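Long-range contacts in D-mannose isomerase (Marinomonas mediterranea, PDB 5X32), which catalyses the reversible isomerization of D-mannose to D-fructose and, less efficiently, acts on D-lyxose, but cannot use D-glucose: residues F34-K39 against S372-T377; H51-T56 against Y96-D101; W245-G250 against Y296-D301. All coordinates share one frame; numbering follows the deposited sequence.

Contact 1: F34-K39 against S372-T377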
# COMPACT_ATOMS: atom_id res chain seq x y z
N PHE A 34 -11.87 -6.74 -12.81
CA PHE A 34 -12.18 -5.32 -12.73
C PHE A 34 -11.52 -4.55 -13.85
O PHE A 34 -10.42 -4.90 -14.31
CB PHE A 34 -11.73 -4.74 -11.38
CG PHE A 34 -12.28 -5.48 -10.18
CD1 PHE A 34 -11.50 -6.41 -9.53
CD2 PHE A 34 -13.57 -5.28 -9.75
CE1 PHE A 34 -12.00 -7.11 -8.44
CE2 PHE A 34 -14.07 -5.97 -8.67
CZ PHE A 34 -13.29 -6.89 -8.01
N PHE A 35 -12.19 -3.50 -14.30
CA PHE A 35 -11.53 -2.49 -15.11
C PHE A 35 -10.57 -1.72 -14.20
O PHE A 35 -10.79 -1.58 -12.99
CB PHE A 35 -12.56 -1.55 -15.76
CG PHE A 35 -13.57 -2.26 -16.66
CD1 PHE A 35 -13.18 -2.79 -17.88
CD2 PHE A 35 -14.88 -2.40 -16.25
CE1 PHE A 35 -14.10 -3.44 -18.70
CE2 PHE A 35 -15.80 -3.04 -17.05
CZ PHE A 35 -15.41 -3.57 -18.28
N GLN A 36 -9.45 -1.28 -14.77
CA GLN A 36 -8.37 -0.80 -13.93
C GLN A 36 -7.80 0.56 -14.38
O GLN A 36 -6.77 1.03 -13.85
CB GLN A 36 -7.26 -1.86 -13.88
CG GLN A 36 -7.70 -3.15 -13.19
CD GLN A 36 -6.63 -4.24 -13.17
OE1 GLN A 36 -5.52 -4.06 -13.68
NE2 GLN A 36 -6.93 -5.34 -12.50
N PHE A 37 -8.50 1.23 -15.28
CA PHE A 37 -8.02 2.49 -15.81
C PHE A 37 -9.15 3.51 -15.88
O PHE A 37 -9.99 3.47 -16.78
CB PHE A 37 -7.40 2.30 -17.20
CG PHE A 37 -6.06 1.59 -17.19
CD1 PHE A 37 -5.98 0.21 -17.11
CD2 PHE A 37 -4.87 2.32 -17.32
CE1 PHE A 37 -4.76 -0.44 -17.13
CE2 PHE A 37 -3.64 1.68 -17.35
CZ PHE A 37 -3.58 0.31 -17.26
N PHE A 38 -9.13 4.46 -14.96
CA PHE A 38 -10.25 5.36 -14.82
C PHE A 38 -9.85 6.81 -15.02
O PHE A 38 -8.82 7.27 -14.52
CB PHE A 38 -10.88 5.19 -13.44
CG PHE A 38 -11.30 3.78 -13.15
CD1 PHE A 38 -12.55 3.32 -13.54
CD2 PHE A 38 -10.44 2.91 -12.51
CE1 PHE A 38 -12.93 2.02 -13.29
CE2 PHE A 38 -10.82 1.60 -12.25
CZ PHE A 38 -12.07 1.16 -12.64
N LYS A 39 -10.71 7.51 -15.74
CA LYS A 39 -10.59 8.93 -15.96
C LYS A 39 -11.09 9.65 -14.72
O LYS A 39 -11.74 9.03 -13.88
CB LYS A 39 -11.40 9.30 -17.20
CG LYS A 39 -10.66 10.10 -18.23
CD LYS A 39 -9.66 9.28 -19.00
CE LYS A 39 -8.62 10.22 -19.61
NZ LYS A 39 -7.79 9.54 -20.62
N SER A 372 -7.21 7.17 -11.92
CA SER A 372 -6.66 5.89 -11.47
C SER A 372 -6.23 4.94 -12.59
O SER A 372 -6.99 4.07 -12.99
CB SER A 372 -7.67 5.17 -10.59
OG SER A 372 -8.06 5.97 -9.51
N PRO A 373 -4.98 5.06 -13.04
CA PRO A 373 -4.42 4.07 -13.98
C PRO A 373 -4.19 2.75 -13.25
O PRO A 373 -4.49 2.68 -12.06
CB PRO A 373 -3.10 4.72 -14.42
CG PRO A 373 -2.73 5.61 -13.28
CD PRO A 373 -4.00 6.10 -12.67
N ALA A 374 -3.74 1.70 -13.93
CA ALA A 374 -3.51 0.42 -13.24
C ALA A 374 -2.55 0.64 -12.09
O ALA A 374 -1.59 1.40 -12.21
CB ALA A 374 -2.96 -0.64 -14.18
N GLY A 375 -2.85 -0.00 -10.97
CA GLY A 375 -2.08 0.17 -9.75
C GLY A 375 -2.83 0.94 -8.68
O GLY A 375 -2.74 0.62 -7.50
N LYS A 376 -3.63 1.91 -9.08
CA LYS A 376 -4.36 2.70 -8.11
C LYS A 376 -5.85 2.32 -8.05
O LYS A 376 -6.59 2.52 -9.01
CB LYS A 376 -4.21 4.19 -8.43
CG LYS A 376 -5.03 5.12 -7.56
CD LYS A 376 -4.79 6.59 -7.93
CE LYS A 376 -5.50 7.53 -6.99
NZ LYS A 376 -6.96 7.58 -7.22
N THR A 377 -6.27 1.79 -6.91
CA THR A 377 -7.67 1.51 -6.67
C THR A 377 -8.17 2.33 -5.50
O THR A 377 -9.30 2.14 -5.03
CB THR A 377 -7.90 0.04 -6.37
OG1 THR A 377 -7.46 -0.23 -5.02
CG2 THR A 377 -7.15 -0.85 -7.39
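F38 and S372 are joined by a pair of backbone hydrogen bonds, a single antiparallel bridge that ties the loop after helix 9-23 to the loop before helix 379-390 and so brings early and late parts of the (alpha/alpha)6 barrel together. F38 N donates to S372 O at 2.9 Å, whereas S372 N reaches F38 O at 3.1 Å in a nearly straight bond, 174° at the hydrogen. S372 O also receives a CA-H...O contact from F37 CA at 3.4 Å. Q36 O lies near A374 N at a poor angle, and the pairing remains a single bridge.

The apolar part rests on F37. Its CG stands anti to the carbonyl carbon (chi1 -72°), which lays one ring face over the P373-A374 peptide. A374 N sits 3.4 Å above the ring plane, offset toward the rim, and A374 CB meets the far end of the ring at CZ. P373 CB lies 4.2 Å from F37 CD2, and F38 CD2 4.1 Å from S372 CB.

A type II turn from P373 to K376 shapes the second loop; G375 takes the positive phi of its third position, which suits glycine. K376 NZ donates to S372 OG at 3.0 Å and forms a salt bridge with D378, while S372 OG also bonds to Y23 OH. The S372 side chain is about 10 Å from that of H380, probably catalytic. Backbone polarity thus fixes the alignment of the loops, one aromatic face covers the turn, and the lysine ties the end of the turn to the residue just before it.

Contact 2: H51-T56 against Y96-D101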
# COMPACT_ATOMS: atom_id res chain seq x y z
N HIS A 51 -3.59 -5.42 -14.44
CA HIS A 51 -2.38 -5.58 -13.66
C HIS A 51 -2.71 -6.27 -12.35
O HIS A 51 -3.71 -5.97 -11.71
CB HIS A 51 -1.74 -4.22 -13.38
CG HIS A 51 -0.34 -4.30 -12.88
ND1 HIS A 51 -0.01 -4.84 -11.66
CD2 HIS A 51 0.83 -3.89 -13.44
CE1 HIS A 51 1.30 -4.79 -11.49
NE2 HIS A 51 1.83 -4.22 -12.55
N LEU A 52 -1.82 -7.17 -11.95
CA LEU A 52 -2.02 -7.95 -10.75
C LEU A 52 -2.27 -7.04 -9.54
O LEU A 52 -3.14 -7.34 -8.71
CB LEU A 52 -0.81 -8.84 -10.50
CG LEU A 52 -0.87 -9.76 -9.29
CD1 LEU A 52 -2.02 -10.78 -9.48
CD2 LEU A 52 0.47 -10.42 -9.11
N VAL A 53 -1.55 -5.91 -9.47
CA VAL A 53 -1.66 -5.01 -8.31
C VAL A 53 -3.07 -4.40 -8.21
O VAL A 53 -3.62 -4.31 -7.12
CB VAL A 53 -0.56 -3.90 -8.34
CG1 VAL A 53 -0.73 -2.88 -7.21
CG2 VAL A 53 0.82 -4.53 -8.24
N SER A 54 -3.69 -4.03 -9.33
CA SER A 54 -5.07 -3.55 -9.22
C SER A 54 -6.06 -4.70 -9.02
O SER A 54 -7.08 -4.54 -8.32
CB SER A 54 -5.49 -2.73 -10.45
OG SER A 54 -4.84 -1.47 -10.51
N SER A 55 -5.75 -5.86 -9.58
CA SER A 55 -6.62 -7.03 -9.41
C SER A 55 -6.72 -7.41 -7.95
O SER A 55 -7.81 -7.72 -7.47
CB SER A 55 -6.12 -8.23 -10.24
OG SER A 55 -6.45 -8.08 -11.61
N THR A 56 -5.60 -7.37 -7.22
CA THR A 56 -5.61 -7.67 -5.80
C THR A 56 -6.13 -6.49 -4.98
O THR A 56 -6.93 -6.66 -4.05
CB THR A 56 -4.20 -8.10 -5.29
OG1 THR A 56 -3.25 -7.07 -5.55
CG2 THR A 56 -3.71 -9.37 -5.98
N TYR A 96 1.90 -15.72 -10.61
CA TYR A 96 0.78 -14.91 -11.07
C TYR A 96 1.18 -14.00 -12.21
O TYR A 96 2.25 -13.40 -12.19
CB TYR A 96 0.20 -14.08 -9.93
CG TYR A 96 -0.52 -14.92 -8.90
CD1 TYR A 96 0.20 -15.71 -8.00
CD2 TYR A 96 -1.91 -14.94 -8.84
CE1 TYR A 96 -0.45 -16.49 -7.05
CE2 TYR A 96 -2.56 -15.71 -7.89
CZ TYR A 96 -1.83 -16.48 -7.00
OH TYR A 96 -2.47 -17.25 -6.05
N VAL A 97 0.31 -13.94 -13.21
CA VAL A 97 0.50 -13.06 -14.35
C VAL A 97 0.55 -11.60 -13.86
O VAL A 97 -0.35 -11.13 -13.15
CB VAL A 97 -0.61 -13.27 -15.40
CG1 VAL A 97 -0.47 -12.28 -16.56
CG2 VAL A 97 -0.57 -14.70 -15.92
N TRP A 98 1.63 -10.91 -14.21
CA TRP A 98 1.88 -9.54 -13.75
C TRP A 98 1.05 -8.58 -14.59
O TRP A 98 0.39 -7.68 -14.06
CB TRP A 98 3.38 -9.24 -13.84
CG TRP A 98 3.85 -7.90 -13.34
CD1 TRP A 98 4.39 -6.88 -14.08
CD2 TRP A 98 3.85 -7.45 -11.98
NE1 TRP A 98 4.73 -5.84 -13.27
CE2 TRP A 98 4.41 -6.16 -11.97
CE3 TRP A 98 3.44 -8.01 -10.77
CZ2 TRP A 98 4.56 -5.42 -10.80
CZ3 TRP A 98 3.58 -7.27 -9.61
CH2 TRP A 98 4.14 -5.98 -9.64
N LEU A 99 1.06 -8.79 -15.90
CA LEU A 99 0.29 -7.90 -16.77
C LEU A 99 -0.36 -8.66 -17.93
O LEU A 99 0.26 -9.52 -18.55
CB LEU A 99 1.21 -6.81 -17.32
CG LEU A 99 0.47 -5.57 -17.81
CD1 LEU A 99 -0.09 -4.80 -16.61
CD2 LEU A 99 1.37 -4.71 -18.66
N LEU A 100 -1.59 -8.29 -18.27
CA LEU A 100 -2.31 -9.05 -19.29
C LEU A 100 -3.30 -8.20 -20.08
O LEU A 100 -3.85 -7.23 -19.56
CB LEU A 100 -3.01 -10.25 -18.63
CG LEU A 100 -4.06 -9.96 -17.55
CD1 LEU A 100 -5.44 -9.64 -18.14
CD2 LEU A 100 -4.16 -11.09 -16.53
N ASP A 101 -3.54 -8.59 -21.33
CA ASP A 101 -4.54 -7.95 -22.19
C ASP A 101 -5.44 -9.03 -22.75
O ASP A 101 -5.00 -9.82 -23.58
CB ASP A 101 -3.87 -7.17 -23.33
CG ASP A 101 -4.87 -6.39 -24.21
OD1 ASP A 101 -6.06 -6.77 -24.26
OD2 ASP A 101 -4.46 -5.41 -24.89
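H51 turns the edge of its imidazole onto the face of the W98 indole, an edge-to-face pair with planes at 68°. CE1 and NE2 do the touching: H51 CE1 stands 3.3 Å above the indole plane, and H51 NE2 is 3.3 Å from W98 CE2. The two side chains run alongside each other, pointing the same way. H51 CG is anti to the backbone N (chi1 -166°), which lets ND1 swing back over the helix start and accept from V53 N at 2.9 Å, with the donor practically in the ring plane. This N-cap bond holds the imidazole against rotation. W98 O lies over the centre of one imidazole face and accepts a backbone bond from L52 N at 3.1 Å. L99 crosses H51 at about a right angle, its CD1 3.4 Å from H51 CD2.

Two residues of the first helical turn complete the contact. L52 reaches across to Y96, CD2 to CB at 3.8 Å, and its own CB rests near V97 O. V53 runs beside the indole, its CG2 3.9 Å from W98 CH2. The V53 side chain is about 8 Å from that of H380, probably a catalytic residue, so the capped helix start lies near the probable active site. The indole also stacks with H111.

H51 and L99 form a non-hydrogen-bonded antiparallel pair where strand 49-51 borders strand 99-101, and the bond from L52 N continues that seam into helix 52-69. On its other side strand 99-101 meets strand 104-111, where W98 and L99 together face D107 as a classic beta bulge. Helix 72-89 packs on L52 and L100, and helix 112-127 on V53 and Y96.

Contact 3: W245-G250 against Y296-D301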
# COMPACT_ATOMS: atom_id res chain seq x y z
N TRP A 245 15.23 7.93 -7.75
CA TRP A 245 16.42 8.09 -6.91
C TRP A 245 16.20 9.00 -5.71
O TRP A 245 15.67 10.10 -5.86
CB TRP A 245 17.59 8.62 -7.73
CG TRP A 245 18.88 8.67 -6.97
CD1 TRP A 245 19.81 7.66 -6.87
CD2 TRP A 245 19.41 9.77 -6.21
NE1 TRP A 245 20.87 8.06 -6.10
CE2 TRP A 245 20.65 9.35 -5.68
CE3 TRP A 245 18.95 11.06 -5.92
CZ2 TRP A 245 21.44 10.17 -4.87
CZ3 TRP A 245 19.73 11.88 -5.13
CH2 TRP A 245 20.96 11.43 -4.61
N GLY A 246 16.62 8.57 -4.52
CA GLY A 246 16.50 9.42 -3.35
C GLY A 246 15.67 8.77 -2.27
O GLY A 246 15.23 7.64 -2.41
N PHE A 247 15.52 9.44 -1.14
CA PHE A 247 14.65 8.91 -0.13
C PHE A 247 13.25 9.32 -0.49
O PHE A 247 12.99 10.47 -0.88
CB PHE A 247 15.01 9.39 1.26
CG PHE A 247 16.23 8.73 1.81
CD1 PHE A 247 17.45 9.40 1.81
CD2 PHE A 247 16.17 7.44 2.29
CE1 PHE A 247 18.58 8.80 2.31
CE2 PHE A 247 17.29 6.82 2.79
CZ PHE A 247 18.50 7.51 2.80
N GLN A 248 12.37 8.35 -0.30
CA GLN A 248 10.93 8.45 -0.50
C GLN A 248 10.20 8.60 0.84
O GLN A 248 9.98 7.61 1.52
CB GLN A 248 10.47 7.19 -1.25
CG GLN A 248 9.24 7.21 -2.10
CD GLN A 248 9.44 6.40 -3.35
OE1 GLN A 248 8.50 5.81 -3.89
NE2 GLN A 248 10.65 6.52 -3.94
N PRO A 249 9.77 9.83 1.18
CA PRO A 249 9.06 10.18 2.43
C PRO A 249 7.89 9.27 2.71
O PRO A 249 7.65 8.89 3.87
CB PRO A 249 8.53 11.61 2.17
CG PRO A 249 9.18 12.08 0.96
CD PRO A 249 9.81 10.95 0.23
N GLY A 250 7.16 8.93 1.65
CA GLY A 250 5.99 8.08 1.79
C GLY A 250 6.30 6.72 2.36
O GLY A 250 5.50 6.15 3.11
N TYR A 296 7.60 14.23 -3.28
CA TYR A 296 7.74 12.81 -3.55
C TYR A 296 9.07 12.22 -3.12
O TYR A 296 9.14 11.08 -2.69
CB TYR A 296 7.53 12.57 -5.04
CG TYR A 296 7.42 11.12 -5.44
CD1 TYR A 296 6.48 10.28 -4.85
CD2 TYR A 296 8.22 10.61 -6.44
CE1 TYR A 296 6.35 8.96 -5.25
CE2 TYR A 296 8.11 9.30 -6.84
CZ TYR A 296 7.18 8.47 -6.25
OH TYR A 296 7.08 7.16 -6.66
N GLY A 297 10.14 13.01 -3.22
CA GLY A 297 11.45 12.48 -2.91
C GLY A 297 12.49 13.55 -2.69
O GLY A 297 12.46 14.62 -3.34
N TYR A 298 13.41 13.27 -1.76
CA TYR A 298 14.54 14.15 -1.47
C TYR A 298 15.84 13.36 -1.47
O TYR A 298 15.82 12.13 -1.39
CB TYR A 298 14.35 14.88 -0.13
CG TYR A 298 13.98 13.99 1.04
CD1 TYR A 298 14.93 13.20 1.68
CD2 TYR A 298 12.67 13.96 1.53
CE1 TYR A 298 14.59 12.38 2.75
CE2 TYR A 298 12.33 13.16 2.61
CZ TYR A 298 13.30 12.37 3.22
OH TYR A 298 12.95 11.58 4.28
N ALA A 299 16.96 14.07 -1.57
CA ALA A 299 18.27 13.42 -1.55
C ALA A 299 18.66 13.10 -0.12
O ALA A 299 18.04 13.61 0.81
CB ALA A 299 19.30 14.31 -2.21
N PRO A 300 19.65 12.21 0.06
CA PRO A 300 20.23 11.99 1.40
C PRO A 300 20.73 13.32 1.95
O PRO A 300 20.75 13.58 3.16
CB PRO A 300 21.38 11.01 1.15
CG PRO A 300 21.56 10.98 -0.35
CD PRO A 300 20.24 11.31 -0.94
N ASP A 301 21.16 14.15 1.01
CA ASP A 301 21.34 15.58 1.19
C ASP A 301 20.20 16.24 1.99
O ASP A 301 20.44 17.13 2.80
CB ASP A 301 21.42 16.22 -0.19
CG ASP A 301 22.00 17.59 -0.18
OD1 ASP A 301 22.05 18.21 0.91
OD2 ASP A 301 22.37 18.07 -1.27
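Y298 holds CG between its backbone N and carbonyl carbon (chi1 50°), the crowded position, and this brings its ring against F247 and P249. F247, with CG anti to the carbonyl carbon (chi1 -75°), crosses Y298 obliquely and carries its ring edge to P300. Between them lies a single antiparallel bridge, by which the loop leading into helix 249-265 joins the first strand of a beta-hairpin (297-298 with 304-310) in the (alpha/alpha)6 barrel of this family. F247 N donates to Y298 O at 2.7 Å in a bent bond, and Y298 N returns one of 3.0 Å to F247 O.

F247 O is also poised above the centre of the Y298 ring. Y298 CE1 lies 3.4 Å from F247 CB, and Y298 CE2 3.7 Å from P249 CG. Y298 OH is hydrogen-bonded to E218. An alanine in place of Y298 is likely to open a gap beside F247 CB and P249 CG and to leave the E218 carboxylate without its phenol partner.

G246 suits its place: its backbone angles call for glycine, and a side chain would run into Y298 O. Farther along, the six-membered ring of W245 touches A299 and P300 obliquely, CZ3 3.8 Å from A299 CB and CH2 near P300 CD; W220 meets both W245 and F247 edge-to-face. At the other end Q248, at the N-cap, lies beside Y296 with amide and ring planes 40° apart, and its side chain lies about 3 Å, nearest atoms, from that of H251, probably a catalytic proton donor/acceptor. The F247 ring meets the proline edge-on, CE1 lying 3.7 Å from P300 CA, which sits in the ring plane.

Contact 1 spans almost the whole chain, and contacts 2 and 3 follow one another within that span. Contacts 1 and 2 are neighbours, centres 11 Å apart, coupled by probable hydrogen bonds from H51 N to Q36 OE1 and from G375 N to S54 OG, so the start of helix 52-69 serves both. Contact 3 stands apart, about 26 Å from contact 1 and 28 Å from contact 2 between centres; its strand 297-298 belongs to a three-stranded sheet distinct from the five-stranded one holding strands 49-51 and 99-101. Contact 1 leads into helix 379-390 with H380 and contact 3 into helix 249-265 with H251, so remote pairings fix the loops before both probable catalytic histidines.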